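Local coordinates for hypothetical protein (Bacteroides eggerthii, PDB 4JGL) that is of unknown function but adopts a streptavidin-like beta-barrel fold carrying two extra alpha helices and, in the crystal, binds calcium, at residues G46-E51 / Y70-D75; A124-E129 / Y135-G140; L151-D154 / F160-L163. One frame throughout, in Å; residues are numbered along the deposited sequence.

Contact 1 (G46-E51 / Y70-D75); sequences GYLMPE and YTYVMD
Leu48 reaches over one face of the Tyr72 ring and sets a single methyl against it. CD1 is the touching branch: it lies 3.7 Å from the centroid of the Tyr72 ring and only 20° off the ring normal, a CH-pi contact displaced toward the rim, where Leu48 CD1 meets Tyr72 CE1 at 3.5 Å. The two side chains cross at about a right angle. Leu48 gets there with CG anti to its backbone N (chi1 -170°), whereas Tyr72 holds CG between its backbone N and carbonyl carbon (chi1 83°), a crowded position that sends the ring across to 46-51. The two segments belong to strands 44-49 and 64-75 of the streptavidin-like antiparallel sheet; they are not neighbours in it, since strand 54-61 pairs with both, so the tyrosine spans the gap between them beside the start of that intervening strand. Leu48 also rests on Phe55 of that strand, and Tyr72 on Ile79 of strand 78-92. At the phenol end the ring meets the chain just where strand 44-49 ends. Here the carbonyl oxygen Met49 O stands at the ring edge, 4.0 Å from Tyr72 CE1, and Pro50 CA comes within 3.1 Å of Tyr72 OH. The proline side chain crosses that of the tyrosine obliquely, Pro50 CB 3.5 Å from Tyr72 OH. One water donates to Pro50 O at 3.0 Å and makes a weak bond with Tyr72 OH.

Contact 2 (A124-E129 / Y135-G140); sequences AYVATE and YYYLCG
Leu138 O takes two backbone donors at once, Ala124 N at 2.8 Å and Tyr125 N at 3.1 Å. The first arrives nearly along the C=O axis, the second in the carbonyl plane on a lone pair. In return Leu138 N donates to Tyr125 O at 2.9 Å in a nearly straight bond (170° at the hydrogen), although it stands above the carbonyl plane. Farther along, Ala127 N gives its hydrogen to Tyr136 O at 2.9 Å. With Ala124 and Tyr125 both facing Leu138, this is a classic beta bulge in the antiparallel hairpin of strands 125-127 and 135-140, beyond which strand 112-116 and strand 22-29 take up further backbone groups, such as those of Val126 and Tyr137. Toward the turn the polar groups are linked through water: one molecule donates to Glu129 O and accepts from Tyr136 N, and another meets Tyr135 OH at 2.7 Å. In the non-hydrogen-bonded pair, Val126 CG2 sits 3.6 Å from the centroid of the Tyr137 ring, above its centre; CG2 anti to the backbone N puts this methyl there. The buried Tyr137 OH is hydrogen-bonded to Ala31 O and Phe34 N. Tyr125 CD1 and Leu138 CD1 pack at 3.8 Å on the opposite face of the sheet from Val126 and Tyr137.

Contact 3 (L151-D154 / F160-L163); sequences LFED and FKNL. With EDO (1,2-ethanediol), chain E.
Phe152 and Phe160 meet at an oblique angle, their planes inclined by 37° and their centroids 5.5 Å apart in the Phe152 conformer described. Phe160 CE2 comes to the edge of the Phe152 ring, 3.5 Å from Phe152 CD1, while Leu151 CD2, also in one of two conformers, packs against the same Phe160 CE2 at 3.7 Å. Phe160 carries CG anti to its backbone N (chi1 173°), which directs the ring toward the other helix. Beyond this aromatic pair, past the Phe152 backbone carbonyl, runs Lys161, extended through its first three torsions and bent only at the last. Lys161 CD lies 3.4 Å from Phe152 O, and Lys161 CE then approaches Glu153 OE1 at 3.2 Å. The ammonium itself, Lys161 NZ, stays 4.5 Å from Glu153 OE1, beyond a salt bridge, and is instead paired with Asp165. A 1,2-ethanediol, probably from the crystallisation liquor, completes the first shell: its O2 accepts from Lys161 NZ at 3.1 Å, and its C1 lies over one face of the Phe152 ring. Farther out, helices 142-153 and 158-165, the two additions to the streptavidin-like fold, are seated on the sheet: Leu151 rests on Ile67 and Ile89, Phe160 on Leu56 and Val87, and Phe152 meets Tyr47. A methionine in place of Lys161 would probably leave Asp165 without its salt-bridge mate and Glu153 without the positive charge of this lysine near it. The helices are thus joined by an apolar interior, while the charge at its border probably adds a longer-range attraction between Glu153 and Lys161.

How the contacts relate
Along the chain the three contacts follow one another in series, each closing before the next opens. Contacts 1 and 2 both belong to the curled antiparallel sheet; their centres are about 14 Å apart, and their nearest atoms remain about 5 Å apart. Strand 135-140 of contact 2 leads directly into helix 142-153, which carries the chain to contact 3, about 25 Å away between centres and beyond the centre of the molecule. Contacts 1 and 3, with centres about 17 Å apart, do touch: the side chains of Tyr47 and Phe152 pack together. The barrel-like sheet and the added helices are therefore connected both through the chain and through aromatic packing.

Contact 1 (G46-E51 / Y70-D75)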
loop_
_atom_site.group_PDB
_atom_site.type_symbol
_atom_site.label_atom_id
_atom_site.label_comp_id
_atom_site.label_asym_id
_atom_site.label_seq_id
_atom_site.Cartn_x
_atom_site.Cartn_y
_atom_site.Cartn_z
ATOM N N GLY A 46 1.652 -3.245 -0.162
ATOM C CA GLY A 46 0.774 -2.651 0.798
ATOM C C GLY A 46 1.213 -2.816 2.233
ATOM O O GLY A 46 1.882 -3.784 2.576
ATOM N N TYR A 47 0.733 -1.919 3.085
ATOM C CA TYR A 47 1.075 -1.948 4.502
ATOM C C TYR A 47 -0.104 -1.455 5.304
ATOM O O TYR A 47 -0.491 -0.296 5.172
ATOM C CB TYR A 47 2.308 -1.077 4.753
ATOM C CG TYR A 47 3.005 -1.241 6.071
ATOM C CD1 TYR A 47 3.693 -2.387 6.401
ATOM C CD2 TYR A 47 3.048 -0.212 6.974
ATOM C CE1 TYR A 47 4.388 -2.496 7.595
ATOM C CE2 TYR A 47 3.716 -0.325 8.168
ATOM C CZ TYR A 47 4.394 -1.451 8.473
ATOM O OH TYR A 47 5.064 -1.520 9.681
ATOM N N LEU A 48 -0.687 -2.344 6.088
ATOM C CA LEU A 48 -1.845 -2.009 6.917
ATOM C C LEU A 48 -1.369 -1.709 8.333
ATOM O O LEU A 48 -0.629 -2.504 8.907
ATOM C CB LEU A 48 -2.865 -3.149 6.925
ATOM C CG LEU A 48 -4.222 -2.854 7.543
ATOM C CD1 LEU A 48 -5.038 -2.010 6.605
ATOM C CD2 LEU A 48 -4.943 -4.156 7.864
HETATM N N MSE A 49 -1.779 -0.564 8.867
HETATM C CA MSE A 49 -1.328 -0.092 10.179
HETATM C C MSE A 49 -2.509 0.149 11.092
HETATM O O MSE A 49 -3.007 1.283 11.195
HETATM C CB MSE A 49 -0.576 1.196 10.020
HETATM C CG MSE A 49 0.643 1.144 9.176
HETATM SE SE MSE A 49 1.572 2.794 8.960
HETATM C CE MSE A 49 2.180 2.970 10.624
ATOM N N PRO A 50 -2.991 -0.908 11.757
ATOM C CA PRO A 50 -4.160 -0.735 12.609
ATOM C C PRO A 50 -3.955 0.271 13.745
ATOM O O PRO A 50 -4.930 0.909 14.138
ATOM C CB PRO A 50 -4.396 -2.135 13.158
ATOM C CG PRO A 50 -3.758 -3.060 12.156
ATOM C CD PRO A 50 -2.598 -2.320 11.641
ATOM N N GLU A 51 -2.719 0.452 14.217
ATOM C CA GLU A 51 -2.426 1.404 15.314
ATOM C C GLU A 51 -2.663 2.871 14.908
ATOM O O GLU A 51 -2.823 3.752 15.761
ATOM C CB GLU A 51 -0.973 1.244 15.812
ATOM C CG GLU A 51 0.061 2.013 14.979
ATOM C CD GLU A 51 1.352 2.364 15.729
ATOM O OE1 GLU A 51 1.325 2.468 16.974
ATOM O OE2 GLU A 51 2.398 2.549 15.058
ATOM N N TYR A 70 -3.412 6.171 2.664
ATOM C CA TYR A 70 -4.863 6.128 2.803
ATOM C C TYR A 70 -5.193 6.073 4.278
ATOM O O TYR A 70 -4.467 5.444 5.057
ATOM C CB TYR A 70 -5.457 4.856 2.160
ATOM C CG TYR A 70 -5.404 4.805 0.649
ATOM C CD1 TYR A 70 -4.295 4.339 -0.052
ATOM C CD2 TYR A 70 -6.508 5.157 -0.092
ATOM C CE1 TYR A 70 -4.315 4.294 -1.444
ATOM C CE2 TYR A 70 -6.518 5.118 -1.445
ATOM C CZ TYR A 70 -5.426 4.707 -2.135
ATOM O OH TYR A 70 -5.463 4.661 -3.527
ATOM N N THR A 71 -6.341 6.639 4.644
ATOM C CA THR A 71 -6.945 6.312 5.918
ATOM C C THR A 71 -7.921 5.163 5.697
ATOM O O THR A 71 -8.458 5.016 4.605
ATOM C CB THR A 71 -7.647 7.534 6.529
ATOM O OG1 THR A 71 -8.640 8.017 5.624
ATOM C CG2 THR A 71 -6.637 8.625 6.828
ATOM N N TYR A 72 -8.130 4.312 6.695
ATOM C CA TYR A 72 -9.065 3.208 6.524
ATOM C C TYR A 72 -9.917 3.030 7.760
ATOM O O TYR A 72 -9.520 3.387 8.878
ATOM C CB TYR A 72 -8.400 1.876 6.147
ATOM C CG TYR A 72 -7.854 1.070 7.289
ATOM C CD1 TYR A 72 -6.570 1.267 7.755
ATOM C CD2 TYR A 72 -8.631 0.103 7.915
ATOM C CE1 TYR A 72 -6.060 0.514 8.781
ATOM C CE2 TYR A 72 -8.137 -0.639 8.955
ATOM C CZ TYR A 72 -6.850 -0.439 9.383
ATOM O OH TYR A 72 -6.329 -1.172 10.422
ATOM N N VAL A 73 -11.076 2.445 7.516
ATOM C CA VAL A 73 -11.963 1.944 8.553
ATOM C C VAL A 73 -12.434 0.565 8.113
ATOM O O VAL A 73 -12.445 0.246 6.918
ATOM C CB VAL A 73 -13.165 2.871 8.805
ATOM C CG1 VAL A 73 -12.688 4.264 9.244
ATOM C CG2 VAL A 73 -14.094 2.953 7.613
HETATM N N MSE A 74 -12.839 -0.252 9.068
HETATM C CA MSE A 74 -13.454 -1.522 8.764
HETATM C C MSE A 74 -14.956 -1.369 8.574
HETATM O O MSE A 74 -15.632 -0.564 9.222
HETATM C CB MSE A 74 -13.177 -2.565 9.836
HETATM C CG MSE A 74 -11.721 -2.795 10.139
HETATM SE SE MSE A 74 -10.718 -3.383 8.633
HETATM C CE MSE A 74 -11.616 -5.041 8.295
ATOM N N ASP A 75 -15.487 -2.154 7.659
ATOM C CA ASP A 75 -16.933 -2.329 7.481
ATOM C C ASP A 75 -17.149 -3.829 7.539
ATOM O O ASP A 75 -17.108 -4.521 6.526
ATOM C CB ASP A 75 -17.420 -1.746 6.153
ATOM C CG ASP A 75 -18.900 -1.967 5.899
ATOM O OD1 ASP A 75 -19.667 -2.352 6.828
ATOM O OD2 ASP A 75 -19.306 -1.766 4.739
HETATM O O HOH W 1 -7.598 0.750 12.749
#

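Contact 2 (A124-E129 / Y135-G140)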
loop_
_atom_site.group_PDB
_atom_site.type_symbol
_atom_site.label_atom_id
_atom_site.label_comp_id
_atom_site.label_asym_id
_atom_site.label_seq_id
_atom_site.Cartn_x
_atom_site.Cartn_y
_atom_site.Cartn_z
ATOM N N ALA A 124 -5.312 -12.610 0.733
ATOM C CA ALA A 124 -6.069 -12.155 1.901
ATOM C C ALA A 124 -7.301 -11.328 1.518
ATOM O O ALA A 124 -8.377 -11.502 2.105
ATOM C CB ALA A 124 -5.153 -11.338 2.811
ATOM N N TYR A 125 -7.155 -10.480 0.500
ATOM C CA TYR A 125 -8.247 -9.602 0.058
ATOM C C TYR A 125 -8.152 -9.377 -1.440
ATOM O O TYR A 125 -7.090 -9.570 -2.045
ATOM C CB TYR A 125 -8.219 -8.227 0.750
ATOM C CG TYR A 125 -8.298 -8.249 2.234
ATOM C CD1 TYR A 125 -7.179 -8.438 3.014
ATOM C CD2 TYR A 125 -9.511 -8.087 2.881
ATOM C CE1 TYR A 125 -7.261 -8.466 4.415
ATOM C CE2 TYR A 125 -9.608 -8.131 4.252
ATOM C CZ TYR A 125 -8.490 -8.329 5.018
ATOM O OH TYR A 125 -8.574 -8.375 6.393
ATOM N N VAL A 126 -9.254 -8.908 -2.016
ATOM C CA VAL A 126 -9.293 -8.403 -3.379
ATOM C C VAL A 126 -10.125 -7.117 -3.382
ATOM O O VAL A 126 -11.066 -6.972 -2.593
ATOM C CB VAL A 126 -9.881 -9.465 -4.351
ATOM C CG1 VAL A 126 -11.338 -9.809 -4.007
ATOM C CG2 VAL A 126 -9.720 -9.023 -5.822
ATOM N N ALA A 127 -9.779 -6.193 -4.263
ATOM C CA ALA A 127 -10.527 -4.965 -4.439
ATOM C C ALA A 127 -11.902 -5.267 -5.005
ATOM O O ALA A 127 -12.057 -6.199 -5.778
ATOM C CB ALA A 127 -9.778 -4.009 -5.345
ATOM N N THR A 128 -12.866 -4.417 -4.668
ATOM C CA THR A 128 -14.218 -4.544 -5.228
ATOM C C THR A 128 -14.353 -3.926 -6.618
ATOM O O THR A 128 -15.270 -4.313 -7.355
ATOM C CB THR A 128 -15.263 -3.903 -4.320
ATOM O OG1 THR A 128 -14.956 -2.533 -4.186
ATOM C CG2 THR A 128 -15.297 -4.565 -2.956
ATOM N N GLU A 129 -13.456 -3.001 -6.973
ATOM C CA GLU A 129 -13.538 -2.275 -8.238
ATOM C C GLU A 129 -12.204 -2.294 -8.958
ATOM O O GLU A 129 -11.158 -2.348 -8.330
ATOM C CB GLU A 129 -13.966 -0.830 -8.004
ATOM C CG GLU A 129 -15.367 -0.716 -7.448
ATOM C CD GLU A 129 -15.905 0.705 -7.475
ATOM O OE1 GLU A 129 -15.491 1.495 -8.350
ATOM O OE2 GLU A 129 -16.754 1.020 -6.618
ATOM N N TYR A 135 -8.106 -5.776 -11.010
ATOM C CA TYR A 135 -8.313 -5.856 -9.576
ATOM C C TYR A 135 -7.003 -6.015 -8.835
ATOM O O TYR A 135 -6.249 -6.931 -9.130
ATOM C CB TYR A 135 -9.204 -7.046 -9.229
ATOM C CG TYR A 135 -10.595 -6.952 -9.807
ATOM C CD1 TYR A 135 -11.585 -6.263 -9.147
ATOM C CD2 TYR A 135 -10.910 -7.531 -11.034
ATOM C CE1 TYR A 135 -12.860 -6.166 -9.663
ATOM C CE2 TYR A 135 -12.184 -7.433 -11.551
ATOM C CZ TYR A 135 -13.157 -6.767 -10.867
ATOM O OH TYR A 135 -14.434 -6.684 -11.406
ATOM N N TYR A 136 -6.744 -5.122 -7.878
ATOM C CA TYR A 136 -5.642 -5.322 -6.965
ATOM C C TYR A 136 -6.026 -6.349 -5.909
ATOM O O TYR A 136 -7.130 -6.331 -5.372
ATOM C CB TYR A 136 -5.267 -4.013 -6.273
ATOM C CG TYR A 136 -4.400 -3.119 -7.111
ATOM C CD1 TYR A 136 -3.052 -3.393 -7.287
ATOM C CD2 TYR A 136 -4.914 -1.989 -7.722
ATOM C CE1 TYR A 136 -2.231 -2.585 -8.078
ATOM C CE2 TYR A 136 -4.103 -1.166 -8.493
ATOM C CZ TYR A 136 -2.766 -1.469 -8.671
ATOM O OH TYR A 136 -1.989 -0.652 -9.477
ATOM N N TYR A 137 -5.090 -7.225 -5.596
ATOM C CA TYR A 137 -5.200 -8.146 -4.489
ATOM C C TYR A 137 -4.274 -7.725 -3.368
ATOM O O TYR A 137 -3.297 -7.003 -3.588
ATOM C CB TYR A 137 -4.820 -9.554 -4.941
ATOM C CG TYR A 137 -5.831 -10.192 -5.876
ATOM C CD1 TYR A 137 -5.997 -9.750 -7.186
ATOM C CD2 TYR A 137 -6.622 -11.247 -5.455
ATOM C CE1 TYR A 137 -6.897 -10.364 -8.044
ATOM C CE2 TYR A 137 -7.517 -11.858 -6.312
ATOM C CZ TYR A 137 -7.635 -11.419 -7.605
ATOM O OH TYR A 137 -8.559 -12.053 -8.423
ATOM N N LEU A 138 -4.584 -8.196 -2.160
ATOM C CA LEU A 138 -3.660 -8.114 -1.025
ATOM C C LEU A 138 -3.283 -9.547 -0.700
ATOM O O LEU A 138 -4.104 -10.338 -0.250
ATOM C CB LEU A 138 -4.308 -7.458 0.198
ATOM C CG LEU A 138 -4.787 -6.026 0.062
ATOM C CD1 LEU A 138 -5.383 -5.519 1.358
ATOM C CD2 LEU A 138 -3.689 -5.116 -0.370
ATOM N N CYS A 139 -2.008 -9.886 -0.891
ATOM C CA CYS A 139 -1.442 -11.187 -0.563
ATOM C C CYS A 139 -0.482 -11.009 0.590
ATOM O O CYS A 139 0.518 -10.296 0.458
ATOM C CB CYS A 139 -0.726 -11.777 -1.778
ATOM S SG CYS A 139 -1.760 -11.941 -3.250
ATOM N N GLY A 140 -0.785 -11.605 1.736
ATOM C CA GLY A 140 0.089 -11.425 2.894
ATOM C C GLY A 140 1.512 -11.832 2.578
ATOM O O GLY A 140 1.745 -12.875 1.966
HETATM O O HOH W 2 -16.019 -4.574 -10.723
HETATM O O HOH W 3 -8.393 -2.692 -8.252
#

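Contact 3 (L151-D154 / F160-L163)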
loop_
_atom_site.group_PDB
_atom_site.type_symbol
_atom_site.label_atom_id
_atom_site.label_comp_id
_atom_site.label_asym_id
_atom_site.label_seq_id
_atom_site.Cartn_x
_atom_site.Cartn_y
_atom_site.Cartn_z
ATOM N N LEU A 151 12.343 1.089 4.990
ATOM C CA LEU A 151 12.188 2.432 4.492
ATOM C C LEU A 151 11.861 3.410 5.641
ATOM O O LEU A 151 12.464 4.481 5.741
ATOM C CB LEU A 151 11.152 2.404 3.369
ATOM C CG LEU A 151 10.860 3.689 2.640
ATOM C CD1 LEU A 151 12.062 4.129 1.830
ATOM C CD2 LEU A 151 9.593 3.506 1.769
ATOM N N PHE A 152 10.941 3.045 6.534
ATOM C CA PHE A 152 10.584 3.937 7.653
ATOM C C PHE A 152 11.775 4.304 8.491
ATOM O O PHE A 152 11.858 5.427 8.984
ATOM C CB PHE A 152 9.644 3.312 8.667
ATOM C CG PHE A 152 8.306 2.974 8.152
ATOM C CD1 PHE A 152 7.663 3.772 7.230
ATOM C CD2 PHE A 152 7.664 1.859 8.646
ATOM C CE1 PHE A 152 6.409 3.435 6.777
ATOM C CE2 PHE A 152 6.425 1.523 8.209
ATOM C CZ PHE A 152 5.784 2.310 7.278
ATOM N N GLU A 153 12.668 3.343 8.699
ATOM C CA GLU A 153 13.753 3.516 9.657
ATOM C C GLU A 153 15.073 3.900 9.002
ATOM O O GLU A 153 16.086 4.086 9.692
ATOM C CB GLU A 153 13.867 2.264 10.546
ATOM C CG GLU A 153 12.543 1.794 11.203
ATOM C CD GLU A 153 11.807 2.799 12.090
ATOM O OE1 GLU A 153 12.474 3.587 12.798
ATOM O OE2 GLU A 153 10.543 2.740 12.113
ATOM N N ASP A 154 15.071 4.112 7.690
ATOM C CA ASP A 154 16.258 4.570 6.971
ATOM C C ASP A 154 16.537 5.980 7.470
ATOM O O ASP A 154 15.632 6.797 7.518
ATOM C CB ASP A 154 15.964 4.583 5.463
ATOM C CG ASP A 154 17.173 4.904 4.610
ATOM O OD1 ASP A 154 17.784 5.987 4.808
ATOM O OD2 ASP A 154 17.510 4.083 3.725
ATOM N N PHE A 160 9.518 11.164 5.706
ATOM C CA PHE A 160 8.457 10.172 5.506
ATOM C C PHE A 160 7.959 9.566 6.813
ATOM O O PHE A 160 6.762 9.508 7.044
ATOM C CB PHE A 160 8.965 9.094 4.539
ATOM C CG PHE A 160 8.046 7.905 4.355
ATOM C CD1 PHE A 160 6.703 8.052 4.042
ATOM C CD2 PHE A 160 8.553 6.640 4.452
ATOM C CE1 PHE A 160 5.903 6.949 3.818
ATOM C CE2 PHE A 160 7.750 5.544 4.230
ATOM C CZ PHE A 160 6.423 5.703 3.946
ATOM N N LYS A 161 8.883 9.127 7.649
ATOM C CA LYS A 161 8.547 8.554 8.950
ATOM C C LYS A 161 7.724 9.544 9.764
ATOM O O LYS A 161 6.702 9.182 10.340
ATOM C CB LYS A 161 9.815 8.162 9.701
ATOM C CG LYS A 161 9.556 7.466 11.052
ATOM C CD LYS A 161 10.853 7.079 11.756
ATOM C CE LYS A 161 10.611 6.235 13.014
ATOM N NZ LYS A 161 9.557 6.793 13.861
ATOM N N ASN A 162 8.156 10.804 9.771
ATOM C CA ASN A 162 7.468 11.829 10.561
ATOM C C ASN A 162 6.079 12.121 10.035
ATOM O O ASN A 162 5.150 12.310 10.796
ATOM C CB ASN A 162 8.275 13.132 10.620
ATOM C CG ASN A 162 9.581 12.992 11.395
ATOM O OD1 ASN A 162 9.773 12.046 12.154
ATOM N ND2 ASN A 162 10.498 13.935 11.185
ATOM N N LEU A 163 5.911 12.161 8.711
ATOM C CA LEU A 163 4.579 12.322 8.150
ATOM C C LEU A 163 3.620 11.233 8.630
ATOM O O LEU A 163 2.483 11.505 8.994
ATOM C CB LEU A 163 4.629 12.312 6.609
ATOM C CG LEU A 163 3.277 12.315 5.885
ATOM C CD1 LEU A 163 2.491 13.598 6.139
ATOM C CD2 LEU A 163 3.498 12.120 4.396
HETATM C C1 EDO E . 5.927 3.653 11.314
HETATM O O1 EDO E . 6.224 2.500 12.111
HETATM C C2 EDO E . 7.138 4.566 11.361
HETATM O O2 EDO E . 7.355 4.978 12.715
#